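Local coordinates for ubiquitin-conjugating enzyme-like protein (Leishmania mexicana, PDB 6ZM3) that probably acts in the ubiquitin-conjugation pathway as a UEV-type variant of the ubiquitin-conjugating enzyme fold, at residues T55-R60 and K122-P127; G33-A38 and S63-C68. All coordinates share one frame; numbering follows the deposited sequence.

Contact 1 (T55-R60 and K122-P127); sequences TTFEYR and KEMAQP
Phe57 meets Met124 in a Met-aromatic contact, with Thr55 CG2 against the backbone beside it, joining the loop between strands 44-50 and 61-67 of the ubiquitin-conjugating (UBC) fold to the C-terminal part of helix 113-125. Thr55 comes first along the loop. Its methyl CG2 stands 3.7 Å from the carbonyl O of Met124 and also rests 4.0 Å from CA of Ala125, whose own methyl points away from the loop. That carbonyl O is buried here without a hydrogen-bond partner in the model, with CG2 of Thr55 and the rim of the Phe57 ring beside it. Thr55 holds OG1 between its backbone N and carbonyl carbon (chi1 73°), turned back into its own loop: OG1 is hydrogen-bonded with Pro52 O and takes a weak bond from Phe57 N, 3.2 Å away. Thr56 ties the loop to the chain beyond the helix, its OG1 bonding to Leu132 O. The type I turn from Thr55 to Glu58 then presents Phe57 to the helix. Met124 lays its side chain over one face of the ring, the two side chains crossing at about a right angle. CB of Met124 comes within 3.6 Å of Phe57 CD1, near the rim. CG forms the CH-pi contact, 3.7 Å from the ring centroid and only 3° off the normal. Beyond it the extended methionine chain carries the sulfur off centre, so that SD of Met124 lies 4.3 Å from the Phe57 centroid, 28° off the normal, with CD2 its nearest ring atom.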
loop_
_atom_site.group_PDB
_atom_site.type_symbol
_atom_site.label_atom_id
_atom_site.label_comp_id
_atom_site.label_asym_id
_atom_site.label_seq_id
_atom_site.Cartn_x
_atom_site.Cartn_y
_atom_site.Cartn_z
ATOM N N THR B 55 -1.824 -3.709 21.004
ATOM C CA THR B 55 -2.492 -4.853 20.416
ATOM C C THR B 55 -1.472 -5.448 19.444
ATOM O O THR B 55 -0.456 -4.802 19.181
ATOM C CB THR B 55 -3.797 -4.449 19.710
ATOM O OG1 THR B 55 -3.490 -3.756 18.495
ATOM C CG2 THR B 55 -4.748 -3.605 20.541
ATOM N N THR B 56 -1.736 -6.652 18.936
ATOM C CA THR B 56 -0.870 -7.270 17.936
ATOM C C THR B 56 -1.208 -6.736 16.543
ATOM O O THR B 56 -0.544 -7.069 15.567
ATOM C CB THR B 56 -1.099 -8.783 17.883
ATOM O OG1 THR B 56 -2.516 -8.945 17.892
ATOM C CG2 THR B 56 -0.456 -9.502 19.050
ATOM N N PHE B 57 -2.230 -5.883 16.460
ATOM C CA PHE B 57 -2.548 -5.172 15.230
ATOM C C PHE B 57 -1.867 -3.798 15.151
ATOM O O PHE B 57 -1.973 -3.161 14.107
ATOM C CB PHE B 57 -4.062 -4.966 15.109
ATOM C CG PHE B 57 -4.926 -6.205 15.123
ATOM C CD1 PHE B 57 -5.370 -6.742 16.328
ATOM C CD2 PHE B 57 -5.342 -6.808 13.941
ATOM C CE1 PHE B 57 -6.156 -7.886 16.355
ATOM C CE2 PHE B 57 -6.173 -7.922 13.964
ATOM C CZ PHE B 57 -6.578 -8.463 15.173
ATOM N N GLU B 58 -1.180 -3.338 16.212
ATOM C CA GLU B 58 -0.909 -1.918 16.416
ATOM C C GLU B 58 -0.164 -1.302 15.231
ATOM O O GLU B 58 0.826 -1.858 14.762
ATOM C CB GLU B 58 -0.168 -1.606 17.724
ATOM C CG GLU B 58 1.237 -2.172 17.814
ATOM C CD GLU B 58 1.938 -1.941 19.158
ATOM O OE1 GLU B 58 3.127 -2.224 19.246
ATOM O OE2 GLU B 58 1.289 -1.464 20.113
ATOM N N TYR B 59 -0.679 -0.144 14.790
ATOM C CA TYR B 59 -0.085 0.758 13.806
ATOM C C TYR B 59 -0.016 0.137 12.408
ATOM O O TYR B 59 0.480 0.784 11.485
ATOM C CB TYR B 59 1.240 1.385 14.265
ATOM C CG TYR B 59 1.313 1.813 15.710
ATOM C CD1 TYR B 59 0.397 2.714 16.241
ATOM C CD2 TYR B 59 2.295 1.314 16.556
ATOM C CE1 TYR B 59 0.469 3.107 17.571
ATOM C CE2 TYR B 59 2.366 1.677 17.891
ATOM C CZ TYR B 59 1.446 2.578 18.398
ATOM O OH TYR B 59 1.505 2.937 19.714
ATOM N N ARG B 60 -0.545 -1.080 12.233
ATOM C CA ARG B 60 -0.611 -1.632 10.891
ATOM C C ARG B 60 -1.587 -0.790 10.070
ATOM O O ARG B 60 -2.703 -0.490 10.523
ATOM C CB ARG B 60 -1.056 -3.099 10.843
ATOM C CG ARG B 60 -0.065 -4.078 11.474
ATOM C CD ARG B 60 -0.552 -5.504 11.549
ATOM N NE ARG B 60 0.512 -6.402 12.010
ATOM C CZ ARG B 60 0.674 -7.635 11.547
ATOM N NH1 ARG B 60 -0.175 -8.124 10.668
ATOM N NH2 ARG B 60 1.673 -8.384 11.973
ATOM N N LYS B 122 -12.356 -1.262 16.985
ATOM C CA LYS B 122 -12.578 -1.597 18.384
ATOM C C LYS B 122 -12.474 -3.114 18.571
ATOM O O LYS B 122 -11.900 -3.549 19.559
ATOM C CB LYS B 122 -13.964 -1.126 18.837
ATOM C CG LYS B 122 -14.214 0.379 18.852
ATOM C CD LYS B 122 -15.356 0.761 19.782
ATOM N N GLU B 123 -12.975 -3.910 17.606
ATOM C CA GLU B 123 -12.921 -5.370 17.668
ATOM C C GLU B 123 -11.493 -5.846 17.897
ATOM O O GLU B 123 -11.290 -6.894 18.500
ATOM C CB GLU B 123 -13.409 -6.055 16.386
ATOM C CG GLU B 123 -14.911 -6.162 16.236
ATOM C CD GLU B 123 -15.613 -7.214 17.084
ATOM O OE1 GLU B 123 -14.934 -7.898 17.891
ATOM O OE2 GLU B 123 -16.842 -7.348 16.946
ATOM N N MET B 124 -10.515 -5.081 17.382
ATOM C CA MET B 124 -9.110 -5.419 17.483
ATOM C C MET B 124 -8.586 -5.115 18.885
ATOM O O MET B 124 -7.588 -5.690 19.306
ATOM C CB MET B 124 -8.302 -4.618 16.452
ATOM C CG MET B 124 -8.648 -4.971 15.037
ATOM S SD MET B 124 -7.859 -3.847 13.818
ATOM C CE MET B 124 -8.655 -4.447 12.335
ATOM N N ALA B 125 -9.236 -4.177 19.585
ATOM C CA ALA B 125 -8.735 -3.666 20.852
ATOM C C ALA B 125 -9.342 -4.449 22.023
ATOM O O ALA B 125 -8.902 -4.260 23.140
ATOM C CB ALA B 125 -9.093 -2.202 20.997
ATOM N N GLN B 126 -10.416 -5.206 21.764
ATOM C CA GLN B 126 -11.114 -5.994 22.777
ATOM C C GLN B 126 -10.098 -6.814 23.568
ATOM O O GLN B 126 -9.080 -7.265 23.019
ATOM C CB GLN B 126 -12.107 -6.977 22.140
ATOM C CG GLN B 126 -13.313 -6.327 21.476
ATOM C CD GLN B 126 -14.212 -5.680 22.496
ATOM O OE1 GLN B 126 -14.050 -4.509 22.830
ATOM N NE2 GLN B 126 -15.146 -6.454 23.027
ATOM N N PRO B 127 -10.342 -7.082 24.872
ATOM C CA PRO B 127 -9.375 -7.848 25.662
ATOM C C PRO B 127 -9.138 -9.224 25.034
ATOM O O PRO B 127 -8.027 -9.745 25.082
ATOM C CB PRO B 127 -9.991 -7.872 27.079
ATOM C CG PRO B 127 -10.973 -6.703 27.067
ATOM C CD PRO B 127 -11.527 -6.682 25.654
#

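Contact 2 (G33-A38 and S63-C68); sequences GLRDTA and SLEIYC
Arg35 and Glu65 both start with CG anti to the backbone N, and from there their paths differ. Glu65 stays extended beyond CG, whereas Arg35 runs straight to CD and then bends (chi3 79°), which lets its guanidinium face two carboxylates at once. Across the contact, Arg35 NH1 donates to Glu65 OE1 at 2.8 Å, a hydrogen bond and salt bridge in one. It is somewhat bent, with an N-H...O angle of 141°. The oxygen lies in the guanidinium plane, at its edge, but the nitrogen meets OE1 from above the carboxylate, 64° out of that plane. The two flat groups are also steeply inclined to each other instead of paired side by side. Arg35 CD also passes 3.7 Å from Glu65 OE1. Asp36 takes the other edge of the guanidinium in a side-on, two-nitrogen grip. Arg35 NE donates to Asp36 OD1 at 2.9 Å, reaching it from above the carboxylate plane, while Arg35 NH2 makes the longer bond of 3.3 Å to Asp36 OD2 on its syn lone pair. Three bonds from three nitrogens therefore fix the rotation of the guanidinium, which would be expected to favour the ionised form of both acids. Glu65 has a second cation of its own, since OE2 forms a salt bridge with Arg80. This network spans the antiparallel sheet: Arg35 follows directly on strand 30-34, Glu65 lies on strand 61-67, and strand 44-50 runs between them, with Tyr44 making a cation-pi contact with Arg35. Arg80 carries the chain of charges on to strand 78-81, while the neighbours of Glu65 in its strand, Leu64 and Ile66, pack against helix 113-125.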
loop_
_atom_site.group_PDB
_atom_site.type_symbol
_atom_site.label_atom_id
_atom_site.label_comp_id
_atom_site.label_asym_id
_atom_site.label_seq_id
_atom_site.Cartn_x
_atom_site.Cartn_y
_atom_site.Cartn_z
ATOM N N GLY B 33 -13.279 6.289 1.613
ATOM C CA GLY B 33 -13.214 7.201 0.491
ATOM C C GLY B 33 -13.584 6.449 -0.774
ATOM O O GLY B 33 -13.485 5.219 -0.811
ATOM N N LEU B 34 -14.046 7.204 -1.773
ATOM C CA LEU B 34 -14.567 6.629 -3.011
ATOM C C LEU B 34 -13.412 5.893 -3.703
ATOM O O LEU B 34 -12.309 6.428 -3.767
ATOM C CB LEU B 34 -15.071 7.822 -3.839
ATOM C CG LEU B 34 -16.268 7.628 -4.765
ATOM C CD1 LEU B 34 -17.403 6.850 -4.097
ATOM C CD2 LEU B 34 -16.800 8.982 -5.230
ATOM N N ARG B 35 -13.665 4.664 -4.184
ATOM C CA ARG B 35 -12.626 3.866 -4.816
ATOM C C ARG B 35 -12.302 4.380 -6.218
ATOM O O ARG B 35 -11.129 4.618 -6.537
ATOM C CB ARG B 35 -12.994 2.383 -4.872
ATOM C CG ARG B 35 -11.860 1.539 -5.454
ATOM C CD ARG B 35 -12.252 0.095 -5.669
ATOM N NE ARG B 35 -13.034 -0.066 -6.867
ATOM C CZ ARG B 35 -13.547 -1.218 -7.262
ATOM N NH1 ARG B 35 -13.382 -2.291 -6.506
ATOM N NH2 ARG B 35 -14.227 -1.281 -8.396
ATOM N N ASP B 36 -13.355 4.492 -7.043
ATOM C CA ASP B 36 -13.289 4.869 -8.446
ATOM C C ASP B 36 -13.770 6.306 -8.557
ATOM O O ASP B 36 -14.893 6.643 -8.176
ATOM C CB ASP B 36 -14.142 3.966 -9.353
ATOM C CG ASP B 36 -14.036 2.465 -9.085
ATOM O OD1 ASP B 36 -12.913 1.969 -8.900
ATOM O OD2 ASP B 36 -15.093 1.787 -9.058
ATOM N N THR B 37 -12.913 7.117 -9.159
ATOM C CA THR B 37 -13.073 8.554 -9.280
ATOM C C THR B 37 -14.301 8.939 -10.117
ATOM O O THR B 37 -14.824 10.042 -9.959
ATOM C CB THR B 37 -11.728 9.161 -9.706
ATOM O OG1 THR B 37 -11.736 10.560 -9.428
ATOM C CG2 THR B 37 -11.352 8.873 -11.146
ATOM N N ALA B 38 -14.799 8.032 -10.965
ATOM C CA ALA B 38 -15.861 8.365 -11.904
ATOM C C ALA B 38 -17.194 7.629 -11.688
ATOM O O ALA B 38 -18.100 7.782 -12.513
ATOM C CB ALA B 38 -15.368 8.131 -13.312
ATOM N N SER B 63 -5.938 -2.295 4.843
ATOM C CA SER B 63 -6.763 -1.851 3.733
ATOM C C SER B 63 -7.980 -2.767 3.611
ATOM O O SER B 63 -7.860 -3.985 3.781
ATOM C CB SER B 63 -6.007 -1.821 2.402
ATOM O OG SER B 63 -5.011 -0.773 2.385
ATOM N N LEU B 64 -9.118 -2.149 3.290
ATOM C CA LEU B 64 -10.383 -2.846 3.093
ATOM C C LEU B 64 -11.058 -2.373 1.814
ATOM O O LEU B 64 -10.827 -1.251 1.343
ATOM C CB LEU B 64 -11.279 -2.541 4.302
ATOM C CG LEU B 64 -10.726 -2.965 5.658
ATOM C CD1 LEU B 64 -10.040 -1.788 6.375
ATOM C CD2 LEU B 64 -11.878 -3.528 6.516
ATOM N N GLU B 65 -11.942 -3.206 1.267
ATOM C CA GLU B 65 -12.809 -2.779 0.196
ATOM C C GLU B 65 -14.238 -2.852 0.721
ATOM O O GLU B 65 -14.551 -3.792 1.476
ATOM C CB GLU B 65 -12.696 -3.747 -0.973
ATOM C CG GLU B 65 -13.526 -3.333 -2.170
ATOM C CD GLU B 65 -13.013 -3.977 -3.449
ATOM O OE1 GLU B 65 -12.191 -3.327 -4.178
ATOM O OE2 GLU B 65 -13.415 -5.128 -3.697
ATOM N N ILE B 66 -15.041 -1.842 0.341
ATOM C CA ILE B 66 -16.444 -1.746 0.716
ATOM C C ILE B 66 -17.303 -1.690 -0.539
ATOM O O ILE B 66 -17.095 -0.867 -1.439
ATOM C CB ILE B 66 -16.720 -0.587 1.697
ATOM C CG1 ILE B 66 -15.716 -0.647 2.851
ATOM C CG2 ILE B 66 -18.176 -0.686 2.191
ATOM C CD1 ILE B 66 -15.613 0.583 3.754
ATOM N N TYR B 67 -18.299 -2.577 -0.576
ATOM C CA TYR B 67 -19.281 -2.598 -1.636
ATOM C C TYR B 67 -20.642 -2.236 -1.050
ATOM O O TYR B 67 -21.097 -2.922 -0.149
ATOM C CB TYR B 67 -19.364 -4.010 -2.209
ATOM C CG TYR B 67 -20.349 -4.217 -3.329
ATOM C CD1 TYR B 67 -20.498 -3.286 -4.342
ATOM C CD2 TYR B 67 -21.113 -5.374 -3.396
ATOM C CE1 TYR B 67 -21.375 -3.476 -5.388
ATOM C CE2 TYR B 67 -22.003 -5.582 -4.441
ATOM C CZ TYR B 67 -22.140 -4.630 -5.435
ATOM O OH TYR B 67 -23.004 -4.803 -6.471
ATOM N N CYS B 68 -21.244 -1.143 -1.537
ATOM C CA CYS B 68 -22.628 -0.801 -1.215
ATOM C C CYS B 68 -23.533 -1.168 -2.395
ATOM O O CYS B 68 -23.551 -0.496 -3.424
ATOM C CB CYS B 68 -22.764 0.673 -0.818
ATOM S SG CYS B 68 -21.654 1.221 0.497
#

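How the contacts relate
Contact 1 is buried and contact 2 lies at the surface; their centres are about 23 Å apart, on opposite sides of the centre of the chain. The first joins a loop to the C-terminal part of a helix through apolar atoms, with no hydrogen bond between its segments. The second links the residue following strand 30-34 to strand 61-67, across strand 44-50, and rests on a charged hydrogen bond. They share no segment, yet residues 55-60 lead almost directly into 63-68, and helix 113-125 touches both regions: its C-terminal part belongs to contact 1, while its earlier part packs on the strand of contact 2.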